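Tyrocidine synthase 2 (PDB 6TA8) belongs to the nonribosomal peptide synthetases and contains a condensation domain, whose fold is built from two similar alpha/beta halves. Local coordinates at residues Q209-S214 with D309-M314; R251-A256 with T447-A452; L282-L287 with D453-H458; N301-G306 with E382-Y387. All coordinates share one frame; numbering follows the deposited sequence.

Contact 1: residues Q209-S214 with D309-M314; sequences QKYADS and DIQNEM
At the C-terminal end of helix 201-212, Y211 lies against I310 in the long connection between strands 297-304 and 325-332, so the contact docks a helix end on a loop of the condensation-domain fold. The loop is shaped by an Asx turn, in which D309 OD1 accepts from the backbone N of Q311 and holds the chain around I310. With CG anti to the backbone N (chi1 175°), the Y211 ring leans over the loop, and I310 CA sits above its face, 4.0 Å from the ring centroid and 19° off the normal, a CH-pi contact. The I310 side chain adds to this face: its CB approaches Y211 CG at 3.7 Å, while CG2 sits 3.7 Å from Y211 CD2, the two side chains running at a slant to one another. Closer to the helix backbone, Y211 CB meets I310 O at 3.6 Å, an oxygen that accepts a hydrogen bond from Q207 NE2 one turn earlier. Q311 comes in at the ring's edge, its CD 4.1 Å from Y211 CD1, and its extended chain carries NE2 to a hydrogen bond with E216 OE1. No hydrogen bond links the two segments directly. The turn after the helix is tied back to it: S214 OG donates to Y211 O at 2.7 Å, the donor lying 30° out of the carbonyl plane.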
loop_
_atom_site.group_PDB
_atom_site.type_symbol
_atom_site.label_atom_id
_atom_site.label_comp_id
_atom_site.label_asym_id
_atom_site.label_seq_id
_atom_site.Cartn_x
_atom_site.Cartn_y
_atom_site.Cartn_z
ATOM N N GLN A 209 -5.858 -15.044 14.266
ATOM C CA GLN A 209 -5.873 -16.502 14.196
ATOM C C GLN A 209 -7.169 -17.066 14.768
ATOM O O GLN A 209 -7.693 -18.065 14.262
ATOM C CB GLN A 209 -4.660 -17.075 14.929
ATOM C CG GLN A 209 -4.573 -18.594 14.900
ATOM C CD GLN A 209 -4.472 -19.149 13.491
ATOM O OE1 GLN A 209 -3.703 -18.653 12.668
ATOM N NE2 GLN A 209 -5.251 -20.186 13.209
ATOM N N LYS A 210 -7.699 -16.441 15.823
ATOM C CA LYS A 210 -8.981 -16.873 16.368
ATOM C C LYS A 210 -10.107 -16.641 15.369
ATOM O O LYS A 210 -10.964 -17.511 15.175
ATOM C CB LYS A 210 -9.267 -16.142 17.679
ATOM C CG LYS A 210 -8.294 -16.466 18.801
ATOM C CD LYS A 210 -8.561 -15.604 20.023
ATOM C CE LYS A 210 -7.624 -15.956 21.166
ATOM N NZ LYS A 210 -7.811 -15.052 22.334
ATOM N N TYR A 211 -10.120 -15.472 14.724
ATOM C CA TYR A 211 -11.101 -15.213 13.677
ATOM C C TYR A 211 -10.877 -16.112 12.469
ATOM O O TYR A 211 -11.822 -16.395 11.724
ATOM C CB TYR A 211 -11.048 -13.739 13.271
ATOM C CG TYR A 211 -11.948 -13.376 12.111
ATOM C CD1 TYR A 211 -13.315 -13.214 12.292
ATOM C CD2 TYR A 211 -11.428 -13.188 10.838
ATOM C CE1 TYR A 211 -14.140 -12.880 11.234
ATOM C CE2 TYR A 211 -12.244 -12.855 9.775
ATOM C CZ TYR A 211 -13.599 -12.701 9.978
ATOM O OH TYR A 211 -14.414 -12.368 8.921
ATOM N N ALA A 212 -9.639 -16.570 12.259
ATOM C CA ALA A 212 -9.363 -17.484 11.158
ATOM C C ALA A 212 -10.065 -18.820 11.358
ATOM O O ALA A 212 -10.581 -19.408 10.401
ATOM C CB ALA A 212 -7.855 -17.690 11.012
ATOM N N ASP A 213 -10.094 -19.315 12.594
ATOM C CA ASP A 213 -10.743 -20.576 12.919
ATOM C C ASP A 213 -12.174 -20.389 13.403
ATOM O O ASP A 213 -12.806 -21.361 13.829
ATOM C CB ASP A 213 -9.926 -21.333 13.967
ATOM C CG ASP A 213 -8.619 -21.861 13.411
ATOM O OD1 ASP A 213 -8.619 -22.353 12.263
ATOM O OD2 ASP A 213 -7.593 -21.784 14.119
ATOM N N SER A 214 -12.698 -19.167 13.350
ATOM C CA SER A 214 -14.087 -18.936 13.702
ATOM C C SER A 214 -15.004 -19.484 12.611
ATOM O O SER A 214 -14.561 -19.918 11.544
ATOM C CB SER A 214 -14.346 -17.445 13.919
ATOM O OG SER A 214 -14.272 -16.731 12.698
ATOM N N ASP A 309 -13.596 -5.723 10.854
ATOM C CA ASP A 309 -14.052 -6.324 12.104
ATOM C C ASP A 309 -13.745 -7.816 12.081
ATOM O O ASP A 309 -14.376 -8.577 11.341
ATOM C CB ASP A 309 -15.544 -6.069 12.298
ATOM C CG ASP A 309 -16.078 -6.664 13.590
ATOM O OD1 ASP A 309 -15.272 -6.950 14.499
ATOM O OD2 ASP A 309 -17.310 -6.846 13.693
ATOM N N ILE A 310 -12.773 -8.236 12.889
ATOM C CA ILE A 310 -12.450 -9.649 13.042
ATOM C C ILE A 310 -12.960 -10.108 14.401
ATOM O O ILE A 310 -12.338 -10.952 15.059
ATOM C CB ILE A 310 -10.938 -9.903 12.890
ATOM C CG1 ILE A 310 -10.145 -9.042 13.876
ATOM C CG2 ILE A 310 -10.492 -9.623 11.462
ATOM C CD1 ILE A 310 -8.662 -9.343 13.891
ATOM N N GLN A 311 -14.096 -9.546 14.823
ATOM C CA GLN A 311 -14.705 -9.807 16.124
ATOM C C GLN A 311 -13.794 -9.346 17.258
ATOM O O GLN A 311 -12.737 -8.755 17.011
ATOM C CB GLN A 311 -15.056 -11.291 16.276
ATOM C CG GLN A 311 -16.021 -11.808 15.215
ATOM C CD GLN A 311 -16.173 -13.316 15.244
ATOM O OE1 GLN A 311 -15.511 -14.005 16.020
ATOM N NE2 GLN A 311 -17.048 -13.838 14.392
ATOM N N ASN A 312 -14.212 -9.594 18.500
ATOM C CA ASN A 312 -13.515 -9.201 19.724
ATOM C C ASN A 312 -13.445 -7.690 19.912
ATOM O O ASN A 312 -12.685 -7.215 20.766
ATOM C CB ASN A 312 -12.101 -9.792 19.789
ATOM C CG ASN A 312 -11.579 -9.904 21.209
ATOM O OD1 ASN A 312 -11.661 -10.962 21.832
ATOM N ND2 ASN A 312 -11.037 -8.808 21.727
ATOM N N GLU A 313 -14.221 -6.920 19.142
ATOM C CA GLU A 313 -14.294 -5.462 19.285
ATOM C C GLU A 313 -12.918 -4.811 19.162
ATOM O O GLU A 313 -12.592 -3.864 19.881
ATOM C CB GLU A 313 -14.961 -5.070 20.606
ATOM C CG GLU A 313 -16.307 -5.734 20.845
ATOM C CD GLU A 313 -16.285 -6.682 22.029
ATOM O OE1 GLU A 313 -15.474 -6.462 22.953
ATOM O OE2 GLU A 313 -17.080 -7.647 22.035
ATOM N N MET A 314 -12.103 -5.320 18.242
ATOM C CA MET A 314 -10.762 -4.787 18.053
ATOM C C MET A 314 -10.818 -3.365 17.501
ATOM O O MET A 314 -11.754 -2.984 16.793
ATOM C CB MET A 314 -9.959 -5.682 17.110
ATOM C CG MET A 314 -9.865 -7.130 17.559
ATOM S SD MET A 314 -8.970 -7.325 19.111
ATOM C CE MET A 314 -7.299 -6.930 18.593
#

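Contact 2: residues R251-A256 with T447-A452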
loop_
_atom_site.group_PDB
_atom_site.type_symbol
_atom_site.label_atom_id
_atom_site.label_comp_id
_atom_site.label_asym_id
_atom_site.label_seq_id
_atom_site.Cartn_x
_atom_site.Cartn_y
_atom_site.Cartn_z
ATOM N N ARG A 251 9.382 0.312 -15.227
ATOM C CA ARG A 251 9.119 1.694 -15.590
ATOM C C ARG A 251 7.683 2.048 -15.229
ATOM O O ARG A 251 6.819 1.176 -15.104
ATOM C CB ARG A 251 9.365 1.937 -17.085
ATOM C CG ARG A 251 10.785 1.641 -17.537
ATOM C CD ARG A 251 11.789 2.537 -16.832
ATOM N NE ARG A 251 13.133 2.391 -17.385
ATOM C CZ ARG A 251 14.062 1.582 -16.886
ATOM N NH1 ARG A 251 13.796 0.841 -15.819
ATOM N NH2 ARG A 251 15.257 1.513 -17.453
ATOM N N THR A 252 7.434 3.344 -15.059
ATOM C CA THR A 252 6.125 3.839 -14.651
ATOM C C THR A 252 5.644 4.893 -15.636
ATOM O O THR A 252 6.403 5.792 -16.010
ATOM C CB THR A 252 6.162 4.431 -13.236
ATOM O OG1 THR A 252 7.014 5.586 -13.224
ATOM C CG2 THR A 252 6.682 3.407 -12.237
ATOM N N LEU A 253 4.384 4.778 -16.047
ATOM C CA LEU A 253 3.721 5.764 -16.890
ATOM C C LEU A 253 2.533 6.317 -16.117
ATOM O O LEU A 253 1.642 5.559 -15.717
ATOM C CB LEU A 253 3.270 5.145 -18.215
ATOM C CG LEU A 253 2.651 6.093 -19.246
ATOM C CD1 LEU A 253 3.101 5.727 -20.650
ATOM C CD2 LEU A 253 1.137 6.084 -19.157
ATOM N N SER A 254 2.517 7.631 -15.909
ATOM C CA SER A 254 1.512 8.276 -15.080
ATOM C C SER A 254 0.729 9.306 -15.884
ATOM O O SER A 254 1.266 9.955 -16.788
ATOM C CB SER A 254 2.152 8.958 -13.864
ATOM O OG SER A 254 2.996 8.064 -13.160
ATOM N N PHE A 255 -0.550 9.445 -15.543
ATOM C CA PHE A 255 -1.388 10.515 -16.065
ATOM C C PHE A 255 -2.219 11.081 -14.923
ATOM O O PHE A 255 -2.567 10.370 -13.977
ATOM C CB PHE A 255 -2.291 10.034 -17.216
ATOM C CG PHE A 255 -3.471 9.207 -16.775
ATOM C CD1 PHE A 255 -4.695 9.802 -16.507
ATOM C CD2 PHE A 255 -3.363 7.831 -16.657
ATOM C CE1 PHE A 255 -5.780 9.044 -16.111
ATOM C CE2 PHE A 255 -4.447 7.067 -16.265
ATOM C CZ PHE A 255 -5.656 7.675 -15.991
ATOM N N ALA A 256 -2.529 12.370 -15.017
ATOM C CA ALA A 256 -3.258 13.071 -13.973
ATOM C C ALA A 256 -4.447 13.806 -14.572
ATOM O O ALA A 256 -4.475 14.123 -15.764
ATOM C CB ALA A 256 -2.355 14.060 -13.223
ATOM N N THR A 447 2.557 0.755 -25.887
ATOM C CA THR A 447 1.473 -0.162 -25.545
ATOM C C THR A 447 0.858 0.193 -24.197
ATOM O O THR A 447 -0.360 0.083 -24.013
ATOM C CB THR A 447 1.987 -1.602 -25.536
ATOM O OG1 THR A 447 2.623 -1.891 -26.787
ATOM C CG2 THR A 447 0.843 -2.583 -25.315
ATOM N N ILE A 448 1.685 0.623 -23.243
ATOM C CA ILE A 448 1.165 1.023 -21.940
ATOM C C ILE A 448 0.433 2.354 -22.044
ATOM O O ILE A 448 -0.596 2.565 -21.390
ATOM C CB ILE A 448 2.307 1.078 -20.908
ATOM C CG1 ILE A 448 2.968 -0.295 -20.778
ATOM C CG2 ILE A 448 1.788 1.548 -19.557
ATOM C CD1 ILE A 448 2.006 -1.397 -20.389
ATOM N N ALA A 449 0.944 3.271 -22.871
ATOM C CA ALA A 449 0.288 4.565 -23.036
ATOM C C ALA A 449 -1.097 4.418 -23.651
ATOM O O ALA A 449 -1.980 5.244 -23.396
ATOM C CB ALA A 449 1.152 5.489 -23.894
ATOM N N SER A 450 -1.306 3.380 -24.464
ATOM C CA SER A 450 -2.628 3.141 -25.033
ATOM C C SER A 450 -3.625 2.736 -23.955
ATOM O O SER A 450 -4.770 3.202 -23.951
ATOM C CB SER A 450 -2.543 2.071 -26.121
ATOM O OG SER A 450 -3.826 1.757 -26.631
ATOM N N LEU A 451 -3.205 1.870 -23.029
ATOM C CA LEU A 451 -4.085 1.469 -21.935
ATOM C C LEU A 451 -4.368 2.629 -20.989
ATOM O O LEU A 451 -5.476 2.729 -20.450
ATOM C CB LEU A 451 -3.467 0.295 -21.173
ATOM C CG LEU A 451 -4.183 -0.184 -19.908
ATOM C CD1 LEU A 451 -5.594 -0.648 -20.227
ATOM C CD2 LEU A 451 -3.390 -1.294 -19.233
ATOM N N ALA A 452 -3.390 3.512 -20.779
ATOM C CA ALA A 452 -3.607 4.652 -19.895
ATOM C C ALA A 452 -4.504 5.694 -20.549
ATOM O O ALA A 452 -5.349 6.301 -19.878
ATOM C CB ALA A 452 -2.270 5.268 -19.495
#
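L253 and F255, two residues apart on strand 250-256, send their side chains to the flank of helix 445-466, where I448, A449 and A452 receive them. L253 does most of the work. Its CG is anti to the backbone N (chi1 -176°), which extends the fork toward the helix, and the two methyls divide between two alanines a turn apart on the helix: CD1 reaches A449 CB at 3.8 Å and CD2 reaches A452 CB at 3.5 Å. Nearer the strand, L253 CB touches I448 CG2 at 4.1 Å. F255 adopts the less roomy first torsion, with CG between the backbone N and the carbonyl carbon (chi1 75°). Its ring thereby comes alongside A452, with CD2 4.0 Å from A452 CB and the carbonyl oxygen of A452 over one face, 3.8 Å from CE2. With alanines at the interface, the segment axes lie 9.2 Å apart and their directions differ by 29°. No polar bond crosses the interface; the strand's backbone pairs with strand 431-439 through L253 and V436 and through F255 and I434. This is the layered packing of an alpha/beta fold, a helix running roughly along an outermost strand of a mixed sheet, 250-256.

Contact 3: residues L282-L287 with D453-H458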
loop_
_atom_site.group_PDB
_atom_site.type_symbol
_atom_site.label_atom_id
_atom_site.label_comp_id
_atom_site.label_asym_id
_atom_site.label_seq_id
_atom_site.Cartn_x
_atom_site.Cartn_y
_atom_site.Cartn_z
ATOM N N LEU A 282 -12.812 1.182 -10.797
ATOM C CA LEU A 282 -12.735 -0.175 -11.326
ATOM C C LEU A 282 -13.615 -0.362 -12.555
ATOM O O LEU A 282 -13.313 -1.209 -13.405
ATOM C CB LEU A 282 -13.118 -1.188 -10.245
ATOM C CG LEU A 282 -12.087 -1.402 -9.133
ATOM C CD1 LEU A 282 -12.536 -2.508 -8.188
ATOM C CD2 LEU A 282 -10.719 -1.713 -9.720
ATOM N N THR A 283 -14.699 0.409 -12.666
ATOM C CA THR A 283 -15.542 0.335 -13.855
ATOM C C THR A 283 -14.798 0.849 -15.081
ATOM O O THR A 283 -14.773 0.189 -16.127
ATOM C CB THR A 283 -16.832 1.127 -13.635
ATOM O OG1 THR A 283 -17.519 0.613 -12.487
ATOM C CG2 THR A 283 -17.738 1.019 -14.853
ATOM N N ALA A 284 -14.182 2.028 -14.969
ATOM C CA ALA A 284 -13.373 2.554 -16.061
ATOM C C ALA A 284 -12.144 1.697 -16.331
ATOM O O ALA A 284 -11.622 1.720 -17.450
ATOM C CB ALA A 284 -12.949 3.992 -15.759
ATOM N N LEU A 285 -11.673 0.944 -15.335
ATOM C CA LEU A 285 -10.528 0.065 -15.552
ATOM C C LEU A 285 -10.914 -1.147 -16.391
ATOM O O LEU A 285 -10.154 -1.564 -17.273
ATOM C CB LEU A 285 -9.944 -0.377 -14.210
ATOM C CG LEU A 285 -8.757 -1.339 -14.274
ATOM C CD1 LEU A 285 -7.607 -0.717 -15.052
ATOM C CD2 LEU A 285 -8.312 -1.736 -12.876
ATOM N N GLY A 286 -12.087 -1.728 -16.128
ATOM C CA GLY A 286 -12.526 -2.869 -16.913
ATOM C C GLY A 286 -12.748 -2.523 -18.372
ATOM O O GLY A 286 -12.374 -3.286 -19.266
ATOM N N LEU A 287 -13.356 -1.363 -18.634
ATOM C CA LEU A 287 -13.550 -0.929 -20.012
ATOM C C LEU A 287 -12.228 -0.588 -20.683
ATOM O O LEU A 287 -12.092 -0.749 -21.901
ATOM C CB LEU A 287 -14.490 0.274 -20.058
ATOM C CG LEU A 287 -15.776 0.151 -19.245
ATOM C CD1 LEU A 287 -16.514 1.474 -19.242
ATOM C CD2 LEU A 287 -16.656 -0.960 -19.790
ATOM N N ASP A 453 -4.335 5.923 -21.853
ATOM C CA ASP A 453 -5.214 6.852 -22.554
ATOM C C ASP A 453 -6.625 6.293 -22.683
ATOM O O ASP A 453 -7.595 7.059 -22.707
ATOM C CB ASP A 453 -4.641 7.187 -23.931
ATOM C CG ASP A 453 -3.318 7.926 -23.846
ATOM O OD1 ASP A 453 -2.891 8.258 -22.720
ATOM O OD2 ASP A 453 -2.704 8.175 -24.906
ATOM N N SER A 454 -6.760 4.967 -22.769
ATOM C CA SER A 454 -8.086 4.358 -22.762
ATOM C C SER A 454 -8.705 4.392 -21.370
ATOM O O SER A 454 -9.934 4.422 -21.239
ATOM C CB SER A 454 -8.009 2.920 -23.275
ATOM O OG SER A 454 -7.525 2.878 -24.606
ATOM N N TYR A 455 -7.872 4.386 -20.327
ATOM C CA TYR A 455 -8.384 4.497 -18.965
ATOM C C TYR A 455 -8.867 5.910 -18.664
ATOM O O TYR A 455 -9.791 6.090 -17.862
ATOM C CB TYR A 455 -7.304 4.073 -17.969
ATOM C CG TYR A 455 -7.774 3.967 -16.536
ATOM C CD1 TYR A 455 -9.025 3.447 -16.230
ATOM C CD2 TYR A 455 -6.962 4.379 -15.488
ATOM C CE1 TYR A 455 -9.454 3.349 -14.921
ATOM C CE2 TYR A 455 -7.384 4.283 -14.176
ATOM C CZ TYR A 455 -8.631 3.767 -13.898
ATOM O OH TYR A 455 -9.057 3.668 -12.594
ATOM N N ARG A 456 -8.264 6.917 -19.297
ATOM C CA ARG A 456 -8.689 8.295 -19.079
ATOM C C ARG A 456 -9.961 8.619 -19.854
ATOM O O ARG A 456 -10.847 9.310 -19.337
ATOM C CB ARG A 456 -7.566 9.258 -19.466
ATOM C CG ARG A 456 -8.017 10.696 -19.649
ATOM C CD ARG A 456 -6.849 11.657 -19.552
ATOM N NE ARG A 456 -5.727 11.240 -20.388
ATOM C CZ ARG A 456 -4.539 11.833 -20.389
ATOM N NH1 ARG A 456 -4.313 12.874 -19.597
ATOM N NH2 ARG A 456 -3.574 11.388 -21.183
ATOM N N LYS A 457 -10.075 8.124 -21.090
ATOM C CA LYS A 457 -11.260 8.388 -21.898
ATOM C C LYS A 457 -12.520 7.761 -21.319
ATOM O O LYS A 457 -13.622 8.114 -21.753
ATOM C CB LYS A 457 -11.045 7.894 -23.331
ATOM C CG LYS A 457 -11.202 6.394 -23.519
ATOM C CD LYS A 457 -11.727 6.074 -24.911
ATOM C CE LYS A 457 -11.627 4.588 -25.218
ATOM N NZ LYS A 457 -10.219 4.156 -25.446
ATOM N N HIS A 458 -12.389 6.846 -20.360
ATOM C CA HIS A 458 -13.537 6.293 -19.653
ATOM C C HIS A 458 -13.787 6.965 -18.313
ATOM O O HIS A 458 -14.939 7.035 -17.874
ATOM C CB HIS A 458 -13.355 4.787 -19.440
ATOM C CG HIS A 458 -13.501 3.980 -20.692
ATOM N ND1 HIS A 458 -12.420 3.502 -21.401
ATOM C CD2 HIS A 458 -14.602 3.572 -21.366
ATOM C CE1 HIS A 458 -12.848 2.831 -22.455
ATOM N NE2 HIS A 458 -14.168 2.858 -22.457
#
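H458 rests on A284 through CB and on L287 through its ring. Its CB lies 3.8 Å from A284 CB, and CG is anti to the carbonyl carbon (chi1 -72°), which places the ring beside L287. CG and CD2 lie under the leucine, with CD2 3.5 Å from L287 CD1. L287 CB stands over the ring face, 3.6 Å from the centroid, a CH-pi contact offset toward the rim on the NE2 and CD2 side. CE1, at the far end, comes to 3.7 Å from L287 O. ND1 turns back to its own helix: H458 ND1 donates to S454 O at 2.7 Å with an N-H...acceptor angle of 155°, which fixes the rotation of the imidazole and so presents its face to L287. The two segments belong to helices 277-293 and 445-466, which pack in the C-terminal half of the condensation-domain fold; the axes of 282-287 and 453-458 are 131° apart, and A284, with only a methyl, lets the backbones come near. Y455, one turn before H458, makes the rest of the contact. Its ring is directed edge-on at the peptide between A284 and L285: CD1 is 3.3 Å from A284 O and CE1 is 3.3 Å from L285 N. L285 flanks it, CB at 3.8 Å from Y455 CE1 and CD1 over one ring face. The hydroxyl passes beyond this peptide, and Y455 OH is hydrogen-bonded to L281 O, one turn back on the helix that its ring edge meets.

Contact 4: residues N301-G306 with E382-Y387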
loop_
_atom_site.group_PDB
_atom_site.type_symbol
_atom_site.label_atom_id
_atom_site.label_comp_id
_atom_site.label_asym_id
_atom_site.label_seq_id
_atom_site.Cartn_x
_atom_site.Cartn_y
_atom_site.Cartn_z
ATOM N N ASN A 301 -6.208 -7.955 -8.793
ATOM C CA ASN A 301 -5.775 -8.162 -7.410
ATOM C C ASN A 301 -5.931 -6.836 -6.676
ATOM O O ASN A 301 -5.007 -6.024 -6.606
ATOM C CB ASN A 301 -4.342 -8.674 -7.365
ATOM C CG ASN A 301 -3.901 -9.065 -5.966
ATOM O OD1 ASN A 301 -3.788 -8.219 -5.079
ATOM N ND2 ASN A 301 -3.640 -10.352 -5.766
ATOM N N LEU A 302 -7.119 -6.615 -6.120
ATOM C CA LEU A 302 -7.410 -5.365 -5.434
ATOM C C LEU A 302 -6.958 -5.436 -3.981
ATOM O O LEU A 302 -7.097 -6.471 -3.322
ATOM C CB LEU A 302 -8.904 -5.050 -5.513
ATOM C CG LEU A 302 -9.361 -3.732 -4.885
ATOM C CD1 LEU A 302 -9.093 -2.561 -5.814
ATOM C CD2 LEU A 302 -10.835 -3.791 -4.541
ATOM N N GLU A 303 -6.412 -4.330 -3.486
ATOM C CA GLU A 303 -5.895 -4.250 -2.128
ATOM C C GLU A 303 -6.787 -3.351 -1.282
ATOM O O GLU A 303 -7.194 -2.272 -1.722
ATOM C CB GLU A 303 -4.459 -3.720 -2.117
ATOM C CG GLU A 303 -3.486 -4.550 -2.944
ATOM C CD GLU A 303 -2.054 -4.065 -2.823
ATOM O OE1 GLU A 303 -1.843 -2.938 -2.328
ATOM O OE2 GLU A 303 -1.138 -4.815 -3.224
ATOM N N GLY A 304 -7.090 -3.807 -0.063
ATOM C CA GLY A 304 -7.886 -3.050 0.874
ATOM C C GLY A 304 -7.096 -2.733 2.135
ATOM O O GLY A 304 -6.003 -3.265 2.368
ATOM N N HIS A 305 -7.669 -1.849 2.955
ATOM C CA HIS A 305 -6.994 -1.431 4.180
ATOM C C HIS A 305 -6.791 -2.597 5.137
ATOM O O HIS A 305 -5.796 -2.633 5.868
ATOM C CB HIS A 305 -7.783 -0.313 4.864
ATOM C CG HIS A 305 -7.741 0.992 4.133
ATOM N ND1 HIS A 305 -8.271 2.153 4.654
ATOM C CD2 HIS A 305 -7.233 1.321 2.922
ATOM C CE1 HIS A 305 -8.091 3.140 3.795
ATOM N NE2 HIS A 305 -7.464 2.663 2.736
ATOM N N GLY A 306 -7.718 -3.553 5.147
ATOM C CA GLY A 306 -7.586 -4.730 5.982
ATOM C C GLY A 306 -7.840 -4.514 7.454
ATOM O O GLY A 306 -7.613 -5.434 8.246
ATOM N N GLU A 382 -3.267 -10.963 -12.741
ATOM C CA GLU A 382 -2.057 -10.382 -13.300
ATOM C C GLU A 382 -2.016 -8.864 -13.195
ATOM O O GLU A 382 -0.973 -8.269 -13.490
ATOM C CB GLU A 382 -1.894 -10.797 -14.770
ATOM C CG GLU A 382 -1.322 -12.194 -14.950
ATOM C CD GLU A 382 -1.418 -12.688 -16.379
ATOM O OE1 GLU A 382 -2.423 -12.372 -17.051
ATOM O OE2 GLU A 382 -0.491 -13.394 -16.830
ATOM N N ILE A 383 -3.110 -8.228 -12.785
ATOM C CA ILE A 383 -3.158 -6.791 -12.557
ATOM C C ILE A 383 -3.444 -6.549 -11.083
ATOM O O ILE A 383 -4.298 -7.216 -10.490
ATOM C CB ILE A 383 -4.225 -6.104 -13.434
ATOM C CG1 ILE A 383 -4.062 -6.511 -14.899
ATOM C CG2 ILE A 383 -4.148 -4.592 -13.286
ATOM C CD1 ILE A 383 -5.124 -5.928 -15.805
ATOM N N SER A 384 -2.725 -5.598 -10.495
ATOM C CA SER A 384 -2.930 -5.193 -9.112
ATOM C C SER A 384 -3.417 -3.753 -9.080
ATOM O O SER A 384 -2.848 -2.886 -9.752
ATOM C CB SER A 384 -1.641 -5.338 -8.299
ATOM O OG SER A 384 -1.851 -4.983 -6.943
ATOM N N PHE A 385 -4.471 -3.503 -8.308
ATOM C CA PHE A 385 -5.029 -2.170 -8.141
ATOM C C PHE A 385 -5.005 -1.784 -6.670
ATOM O O PHE A 385 -5.212 -2.629 -5.793
ATOM C CB PHE A 385 -6.462 -2.089 -8.680
ATOM C CG PHE A 385 -6.974 -0.685 -8.831
ATOM C CD1 PHE A 385 -6.740 0.031 -9.993
ATOM C CD2 PHE A 385 -7.685 -0.078 -7.809
ATOM C CE1 PHE A 385 -7.208 1.322 -10.134
ATOM C CE2 PHE A 385 -8.156 1.214 -7.943
ATOM C CZ PHE A 385 -7.917 1.914 -9.108
ATOM N N ASN A 386 -4.753 -0.504 -6.407
ATOM C CA ASN A 386 -4.673 0.006 -5.042
ATOM C C ASN A 386 -4.975 1.494 -5.063
ATOM O O ASN A 386 -4.266 2.261 -5.721
ATOM C CB ASN A 386 -3.290 -0.254 -4.436
ATOM C CG ASN A 386 -3.173 0.251 -3.010
ATOM O OD1 ASN A 386 -4.174 0.393 -2.306
ATOM N ND2 ASN A 386 -1.949 0.524 -2.577
ATOM N N TYR A 387 -6.021 1.898 -4.347
ATOM C CA TYR A 387 -6.388 3.300 -4.205
ATOM C C TYR A 387 -5.874 3.806 -2.864
ATOM O O TYR A 387 -6.275 3.300 -1.810
ATOM C CB TYR A 387 -7.899 3.489 -4.309
ATOM C CG TYR A 387 -8.342 4.916 -4.084
ATOM C CD1 TYR A 387 -8.000 5.917 -4.984
ATOM C CD2 TYR A 387 -9.094 5.264 -2.970
ATOM C CE1 TYR A 387 -8.397 7.224 -4.784
ATOM C CE2 TYR A 387 -9.497 6.570 -2.761
ATOM C CZ TYR A 387 -9.145 7.546 -3.670
ATOM O OH TYR A 387 -9.544 8.847 -3.468
#
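L302 and F385 lie side by side and point the same way from neighbouring parallel strands, 297-304 and 383-390. Both have CG anti to the backbone N (chi1 -178° for L302), which sends them off the sheet together; L302 CD1 meets the F385 ring at its edge, 3.5 Å from CD2. On the opposite side of the sheet the polar pairs line up. S384 OG makes a weak hydrogen bond of 3.3 Å to N301 O, while the E303 and N386 side chains lie across one another with the carboxylate and amide planes 47° apart. E303 OE1 comes within 3.5 Å of N386 ND2, but the angle is too poor for a hydrogen bond; the carboxylate's partner is Q326 NE2 on strand 325-332, which bonds OE2. Beneath these groups the backbone ladder sets the spacing. N301 straddles S384, giving its N to I383 O at 2.7 Å and a nearly straight 170°, and taking F385 N on its carbonyl oxygen at 3.1 Å. The next rung runs from E303 N to F385 O, also 3.1 Å. On its helix side, F385 packs against L281 of helix 277-293. The staggered ladder is that of parallel strands, here two neighbouring interior strands of the six-stranded mixed sheet in the condensation domain's C-terminal half.

How the contacts relate
The centre of contact 4 lies about 8 Å from that of the chain, yet it is only partly buried, as is contact 1; contacts 2 and 3, with centres about 20 and 22 Å out, are buried. Contacts 2 and 3 share helix 445-466 and meet where F255 CZ approaches Y455 CD2 at 3.6 Å. Contact 3 in turn touches contact 4, as L285 CD2 packs on F385 CD1 at 3.7 Å, so these three form one continuous packing of two helices and the sheet, contacts 2 and 4 being on the same sheet. Contact 1 adjoins contact 4 through the sequence alone. Hydrogen bonds across the segments occur in contact 4 only; the others rely on apolar and ring contacts.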